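Local coordinates for putative thiosugar synthase (Amycolatopsis orientalis, PDB 4N6F), which is a putative thiosugar synthase with a TIM-barrel fold, related to the thiazole synthase ThiG and probably forming 2-thiosugars with sulphur from carrier proteins, at residues D41-A45 with A46-V50; M67-A70 with D71-L75. All coordinates share one frame; numbering follows the deposited sequence.

Interaction 1 (D41-A45 with A46-V50); sequences DVLNA and AGADV
The carbonyl oxygen of L43 accepts from A48 N and from a water. It belongs to a Schellman motif at the C-terminal end of a helix in a TIM barrel. The motif's two bonds back into the last turn are A48 N to L43 O and G47 N to N44 O. A48 N donates to L43 O at 3.2 Å, in the carbonyl plane. G47 N reaches N44 O at 3.1 Å, but from well above the carbonyl plane. Water 1 donates to L43 O at 2.8 Å and to A48 O at 2.7 Å. The water thus ties L43 O to A48 O, one residue past G47. G47 has positive phi (71°) and is the first residue to leave helical geometry. The chain then runs on to strand 50-52, so the motif sits in an alpha-to-beta connection. A46 N keeps a helical bond to V42 O at 2.9 Å. Beyond the motif, D49 OD2 accepts from the backbone N of R23 and S24. V42, L43 and A46 rest on V28 of strand 26-28, while A45 and A46 meet A230 of helix 226-245. One apolar contact lies beside the turn. L43 CG lies anti to the carbonyl carbon (chi1 -70°), and L43 CD2 meets A48 CB at 3.7 Å.

Interaction 2 (M67-A70 with D71-L75); sequences MDLA and DELPL. With CA (calcium ion), chain D.
E72 can be followed from CB to a calcium ion that it shares with D68 and D71. The site lies where helix 60-70 gives way to the loop before strand 79-83 of the TIM barrel. E72 CB is 3.8 Å from L69 O. CG and CD run past D68 O toward the calcium. At the tip, E72 OE2 binds the calcium at 2.3 Å, while OE1 forms a salt bridge with R40 of helix 36-46. One carboxylate oxygen thus serves the metal and the other the neighbouring helix. D68 gives the calcium two ligands, its backbone O at 2.5 Å and OD1 at 2.3 Å. Its CG is anti to the backbone N (chi1 -164°), which brings OD1 round to the same ion as D68 O. D71 OD1 binds the calcium at 2.5 Å, and waters 3, 4 and 5 complete seven ligands, 3 and 5 standing farther off than 4. Water 4 also donates to D71 OD2. The carboxylate planes of D68 and E72 are turned 57° apart. The ion probably offsets the negative charge of these three acidic side chains. Next to the site, L69 O accepts two backbone bonds. L73 N lies nearly in line with the C=O of L69, though the bond bends at its hydrogen (143°), whereas E72 N approaches L69 O from above the carbonyl plane. Water 2 donates to A70 O and accepts from L75 N, so it bridges the helix end and the loop. The apolar side faces inward, where L69 and L75 both touch F51 of strand 50-52. L69 and L73 lie side by side. L75 crosses L69 at about a right angle, with L75 CD2 4.2 Å from L69 CD2. Its other branch, L75 CD1, meets A70 CB at 4.0 Å.

In the fold
Both interactions lie where a barrel helix ends and the chain turns toward the next strand. Interaction 1 is nearer the middle, its centre about 13 Å from the chain centre; that of interaction 2 lies about 21 Å out. Both are partly buried. Of eight touching residues, interaction 1 has four buried and one exposed, interaction 2 three and two. Both use backbone bonds and a bridging water; only interaction 2 adds a metal, at the outer side of the fold. Their centres are about 13 Å apart, and the two touch directly. L43 CD1 packs on L73 CD1 at 3.6 Å, joining helix 36-46 to the loop after helix 60-70. L73 also touches the side chain of N44.

Interaction 1 (D41-A45 with A46-V50)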
ATOM      1  N   ASP A  41      -0.209 -22.590   2.735  1.00 35.42           N
ATOM      2  CA  ASP A  41      -1.096 -21.593   2.140  1.00 36.63           C
ATOM      3  C   ASP A  41      -0.496 -20.199   2.190  1.00 34.43           C
ATOM      4  O   ASP A  41      -0.612 -19.423   1.250  1.00 35.42           O
ATOM      5  CB  ASP A  41      -2.457 -21.595   2.843  1.00 39.44           C
ATOM      6  CG  ASP A  41      -3.270 -22.857   2.565  1.00 40.97           C
ATOM      7  OD1 ASP A  41      -3.153 -23.456   1.462  1.00 42.52           O
ATOM      8  OD2 ASP A  41      -4.048 -23.245   3.462  1.00 45.08           O
ATOM      9  N   VAL A  42       0.156 -19.898   3.301  1.00 34.03           N
ATOM     10  CA  VAL A  42       0.756 -18.593   3.524  1.00 32.79           C
ATOM     11  C   VAL A  42       1.974 -18.392   2.617  1.00 31.33           C
ATOM     12  O   VAL A  42       2.110 -17.338   2.007  1.00 29.25           O
ATOM     13  CB  VAL A  42       1.085 -18.406   5.026  1.00 34.05           C
ATOM     14  CG1 VAL A  42       2.306 -17.552   5.253  1.00 35.94           C
ATOM     15  CG2 VAL A  42      -0.118 -17.829   5.763  1.00 35.05           C
ATOM     16  N   LEU A  43       2.846 -19.396   2.517  1.00 29.39           N
ATOM     17  CA  LEU A  43       4.009 -19.275   1.633  1.00 29.44           C
ATOM     18  C   LEU A  43       3.595 -19.179   0.158  1.00 29.42           C
ATOM     19  O   LEU A  43       4.190 -18.401  -0.591  1.00 27.90           O
ATOM     20  CB  LEU A  43       5.012 -20.410   1.848  1.00 28.67           C
ATOM     21  CG  LEU A  43       5.783 -20.393   3.179  1.00 29.21           C
ATOM     22  CD1 LEU A  43       6.683 -21.618   3.296  1.00 29.44           C
ATOM     23  CD2 LEU A  43       6.615 -19.135   3.359  1.00 29.42           C
ATOM     24  N   ASN A  44       2.579 -19.944  -0.246  1.00 28.81           N
ATOM     25  CA  ASN A  44       2.030 -19.839  -1.606  1.00 29.27           C
ATOM     26  C   ASN A  44       1.424 -18.470  -1.877  1.00 27.53           C
ATOM     27  O   ASN A  44       1.808 -17.807  -2.829  1.00 26.58           O
ATOM     28  CB  ASN A  44       0.970 -20.923  -1.887  1.00 30.64           C
ATOM     29  CG  ASN A  44       1.580 -22.273  -2.236  1.00 33.59           C
ATOM     30  OD1 ASN A  44       2.674 -22.353  -2.800  1.00 34.72           O
ATOM     31  ND2 ASN A  44       0.861 -23.345  -1.917  1.00 35.30           N
ATOM     32  N   ALA A  45       0.484 -18.048  -1.037  1.00 25.84           N
ATOM     33  CA  ALA A  45      -0.239 -16.789  -1.272  1.00 26.16           C
ATOM     34  C   ALA A  45       0.621 -15.525  -1.092  1.00 26.51           C
ATOM     35  O   ALA A  45       0.375 -14.518  -1.743  1.00 26.76           O
ATOM     36  CB  ALA A  45      -1.470 -16.709  -0.389  1.00 26.15           C
ATOM     37  N   ALA A  46       1.611 -15.568  -0.204  1.00 26.53           N
ATOM     38  CA  ALA A  46       2.589 -14.476  -0.104  1.00 27.06           C
ATOM     39  C   ALA A  46       3.557 -14.395  -1.306  1.00 27.00           C
ATOM     40  O   ALA A  46       4.192 -13.364  -1.510  1.00 26.38           O
ATOM     41  CB  ALA A  46       3.379 -14.592   1.190  1.00 26.27           C
ATOM     42  N   GLY A  47       3.668 -15.469  -2.093  1.00 27.34           N
ATOM     43  CA  GLY A  47       4.609 -15.511  -3.225  1.00 26.58           C
ATOM     44  C   GLY A  47       6.049 -15.601  -2.745  1.00 26.93           C
ATOM     45  O   GLY A  47       6.977 -15.188  -3.441  1.00 27.60           O
ATOM     46  N   ALA A  48       6.219 -16.149  -1.549  1.00 25.31           N
ATOM     47  CA  ALA A  48       7.512 -16.262  -0.890  1.00 25.92           C
ATOM     48  C   ALA A  48       8.496 -17.183  -1.608  1.00 25.29           C
ATOM     49  O   ALA A  48       8.100 -18.174  -2.214  1.00 25.50           O
ATOM     50  CB  ALA A  48       7.300 -16.772   0.529  1.00 25.33           C
ATOM     51  N   ASP A  49       9.784 -16.867  -1.504  1.00 25.60           N
ATOM     52  CA  ASP A  49      10.847 -17.746  -2.019  1.00 25.48           C
ATOM     53  C   ASP A  49      11.946 -18.046  -0.998  1.00 24.79           C
ATOM     54  O   ASP A  49      12.990 -18.597  -1.350  1.00 24.88           O
ATOM     55  CB  ASP A  49      11.450 -17.167  -3.312  1.00 26.32           C
ATOM     56  CG  ASP A  49      12.222 -15.856  -3.093  1.00 27.42           C
ATOM     57  OD1 ASP A  49      12.487 -15.454  -1.934  1.00 27.05           O
ATOM     58  OD2 ASP A  49      12.572 -15.222  -4.112  1.00 26.94           O
ATOM     59  N   VAL A  50      11.708 -17.696   0.265  1.00 24.30           N
ATOM     60  CA  VAL A  50      12.631 -18.016   1.348  1.00 23.78           C
ATOM     61  C   VAL A  50      11.908 -18.924   2.347  1.00 23.53           C
ATOM     62  O   VAL A  50      10.799 -18.626   2.765  1.00 21.89           O
ATOM     63  CB  VAL A  50      13.126 -16.738   2.059  1.00 23.98           C
ATOM     64  CG1 VAL A  50      13.879 -17.072   3.339  1.00 24.06           C
ATOM     65  CG2 VAL A  50      14.018 -15.931   1.129  1.00 24.54           C
TER
HETATM   66  O   HOH W   1       5.706 -19.120  -2.876  1.00 30.84           O

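Interaction 2 (M67-A70 with D71-L75)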
ATOM      1  N   MET A  67       8.657 -33.425   6.261  1.00 38.35           N
ATOM      2  CA  MET A  67       8.172 -34.404   5.273  1.00 41.25           C
ATOM      3  C   MET A  67       6.700 -34.178   4.927  1.00 37.34           C
ATOM      4  O   MET A  67       6.314 -34.289   3.765  1.00 34.38           O
ATOM      5  CB  MET A  67       8.394 -35.848   5.753  1.00 46.18           C
ATOM      6  CG  MET A  67       9.833 -36.346   5.617  1.00 52.88           C
ATOM      7  SD  MET A  67      10.420 -36.626   3.915  1.00 64.15           S
ATOM      8  CE  MET A  67      11.420 -35.158   3.639  1.00 60.14           C
ATOM      9  N   ASP A  68       5.892 -33.834   5.928  1.00 34.73           N
ATOM     10  CA  ASP A  68       4.505 -33.442   5.682  1.00 34.62           C
ATOM     11  C   ASP A  68       4.431 -32.213   4.750  1.00 34.10           C
ATOM     12  O   ASP A  68       3.646 -32.199   3.806  1.00 32.62           O
ATOM     13  CB  ASP A  68       3.779 -33.165   7.013  1.00 35.14           C
ATOM     14  CG  ASP A  68       2.249 -33.138   6.877  1.00 35.09           C
ATOM     15  OD1 ASP A  68       1.727 -33.316   5.758  1.00 36.41           O
ATOM     16  OD2 ASP A  68       1.556 -32.945   7.904  1.00 36.05           O
ATOM     17  N   LEU A  69       5.257 -31.198   4.998  1.00 33.50           N
ATOM     18  CA  LEU A  69       5.228 -29.976   4.185  1.00 31.68           C
ATOM     19  C   LEU A  69       5.777 -30.200   2.774  1.00 32.56           C
ATOM     20  O   LEU A  69       5.294 -29.599   1.816  1.00 31.14           O
ATOM     21  CB  LEU A  69       6.014 -28.863   4.872  1.00 32.70           C
ATOM     22  CG  LEU A  69       5.977 -27.473   4.223  1.00 33.41           C
ATOM     23  CD1 LEU A  69       4.560 -26.902   4.158  1.00 33.72           C
ATOM     24  CD2 LEU A  69       6.892 -26.540   4.999  1.00 33.84           C
ATOM     25  N   ALA A  70       6.766 -31.082   2.656  1.00 33.02           N
ATOM     26  CA  ALA A  70       7.514 -31.266   1.410  1.00 35.28           C
ATOM     27  C   ALA A  70       6.715 -31.808   0.219  1.00 36.53           C
ATOM     28  O   ALA A  70       7.105 -31.575  -0.917  1.00 37.13           O
ATOM     29  CB  ALA A  70       8.730 -32.154   1.657  1.00 35.41           C
ATOM     30  N   ASP A  71       5.618 -32.531   0.453  1.00 38.60           N
ATOM     31  CA  ASP A  71       4.791 -33.008  -0.674  1.00 40.46           C
ATOM     32  C   ASP A  71       3.605 -32.087  -0.977  1.00 41.95           C
ATOM     33  O   ASP A  71       2.766 -32.413  -1.816  1.00 45.07           O
ATOM     34  CB  ASP A  71       4.315 -34.454  -0.464  1.00 41.25           C
ATOM     35  CG  ASP A  71       3.301 -34.595   0.662  1.00 43.16           C
ATOM     36  OD1 ASP A  71       3.012 -33.607   1.366  1.00 43.78           O
ATOM     37  OD2 ASP A  71       2.780 -35.710   0.843  1.00 47.85           O
ATOM     38  N   GLU A  72       3.536 -30.950  -0.295  1.00 41.86           N
ATOM     39  CA  GLU A  72       2.489 -29.961  -0.548  1.00 43.60           C
ATOM     40  C   GLU A  72       3.015 -28.618  -1.041  1.00 41.72           C
ATOM     41  O   GLU A  72       2.250 -27.829  -1.578  1.00 42.03           O
ATOM     42  CB  GLU A  72       1.664 -29.755   0.712  1.00 45.17           C
ATOM     43  CG  GLU A  72       0.798 -30.953   1.028  1.00 45.98           C
ATOM     44  CD  GLU A  72       0.130 -30.831   2.368  1.00 46.10           C
ATOM     45  OE1 GLU A  72      -0.672 -29.890   2.531  1.00 46.30           O
ATOM     46  OE2 GLU A  72       0.404 -31.679   3.249  1.00 46.91           O
ATOM     47  N   LEU A  73       4.302 -28.362  -0.817  1.00 41.55           N
ATOM     48  CA  LEU A  73       4.999 -27.188  -1.326  1.00 41.81           C
ATOM     49  C   LEU A  73       6.235 -27.661  -2.072  1.00 39.50           C
ATOM     50  O   LEU A  73       6.853 -28.628  -1.649  1.00 42.14           O
ATOM     51  CB  LEU A  73       5.477 -26.301  -0.169  1.00 41.52           C
ATOM     52  CG  LEU A  73       4.753 -25.011   0.168  1.00 43.31           C
ATOM     53  CD1 LEU A  73       5.570 -24.279   1.220  1.00 43.92           C
ATOM     54  CD2 LEU A  73       4.546 -24.113  -1.040  1.00 44.27           C
ATOM     55  N   PRO A  74       6.614 -26.970  -3.160  1.00 38.79           N
ATOM     56  CA  PRO A  74       7.898 -27.251  -3.805  1.00 38.65           C
ATOM     57  C   PRO A  74       9.051 -26.566  -3.068  1.00 37.30           C
ATOM     58  O   PRO A  74       9.468 -25.478  -3.451  1.00 38.36           O
ATOM     59  CB  PRO A  74       7.715 -26.662  -5.210  1.00 38.28           C
ATOM     60  CG  PRO A  74       6.756 -25.534  -5.025  1.00 39.20           C
ATOM     61  CD  PRO A  74       5.832 -25.958  -3.904  1.00 40.50           C
ATOM     62  N   LEU A  75       9.560 -27.199  -2.014  1.00 36.77           N
ATOM     63  CA  LEU A  75      10.597 -26.577  -1.184  1.00 36.75           C
ATOM     64  C   LEU A  75      11.932 -26.399  -1.914  1.00 38.13           C
ATOM     65  O   LEU A  75      12.798 -25.659  -1.449  1.00 35.52           O
ATOM     66  CB  LEU A  75      10.796 -27.349   0.118  1.00 36.13           C
ATOM     67  CG  LEU A  75       9.585 -27.391   1.059  1.00 36.73           C
ATOM     68  CD1 LEU A  75       9.862 -28.310   2.235  1.00 36.18           C
ATOM     69  CD2 LEU A  75       9.189 -26.006   1.559  1.00 36.39           C
TER
HETATM   70 CA    CA D 302       1.599 -33.658   3.454  1.00 41.79          CA
HETATM   71  O   HOH W   2       9.462 -30.039  -1.349  1.00 35.40           O
HETATM   72  O   HOH W   3      -0.221 -34.493   1.474  1.00 52.55           O
HETATM   73  O   HOH W   4       2.469 -35.800   3.799  1.00 36.99           O
HETATM   74  O   HOH W   5      -0.750 -34.275   4.574  1.00 51.56           O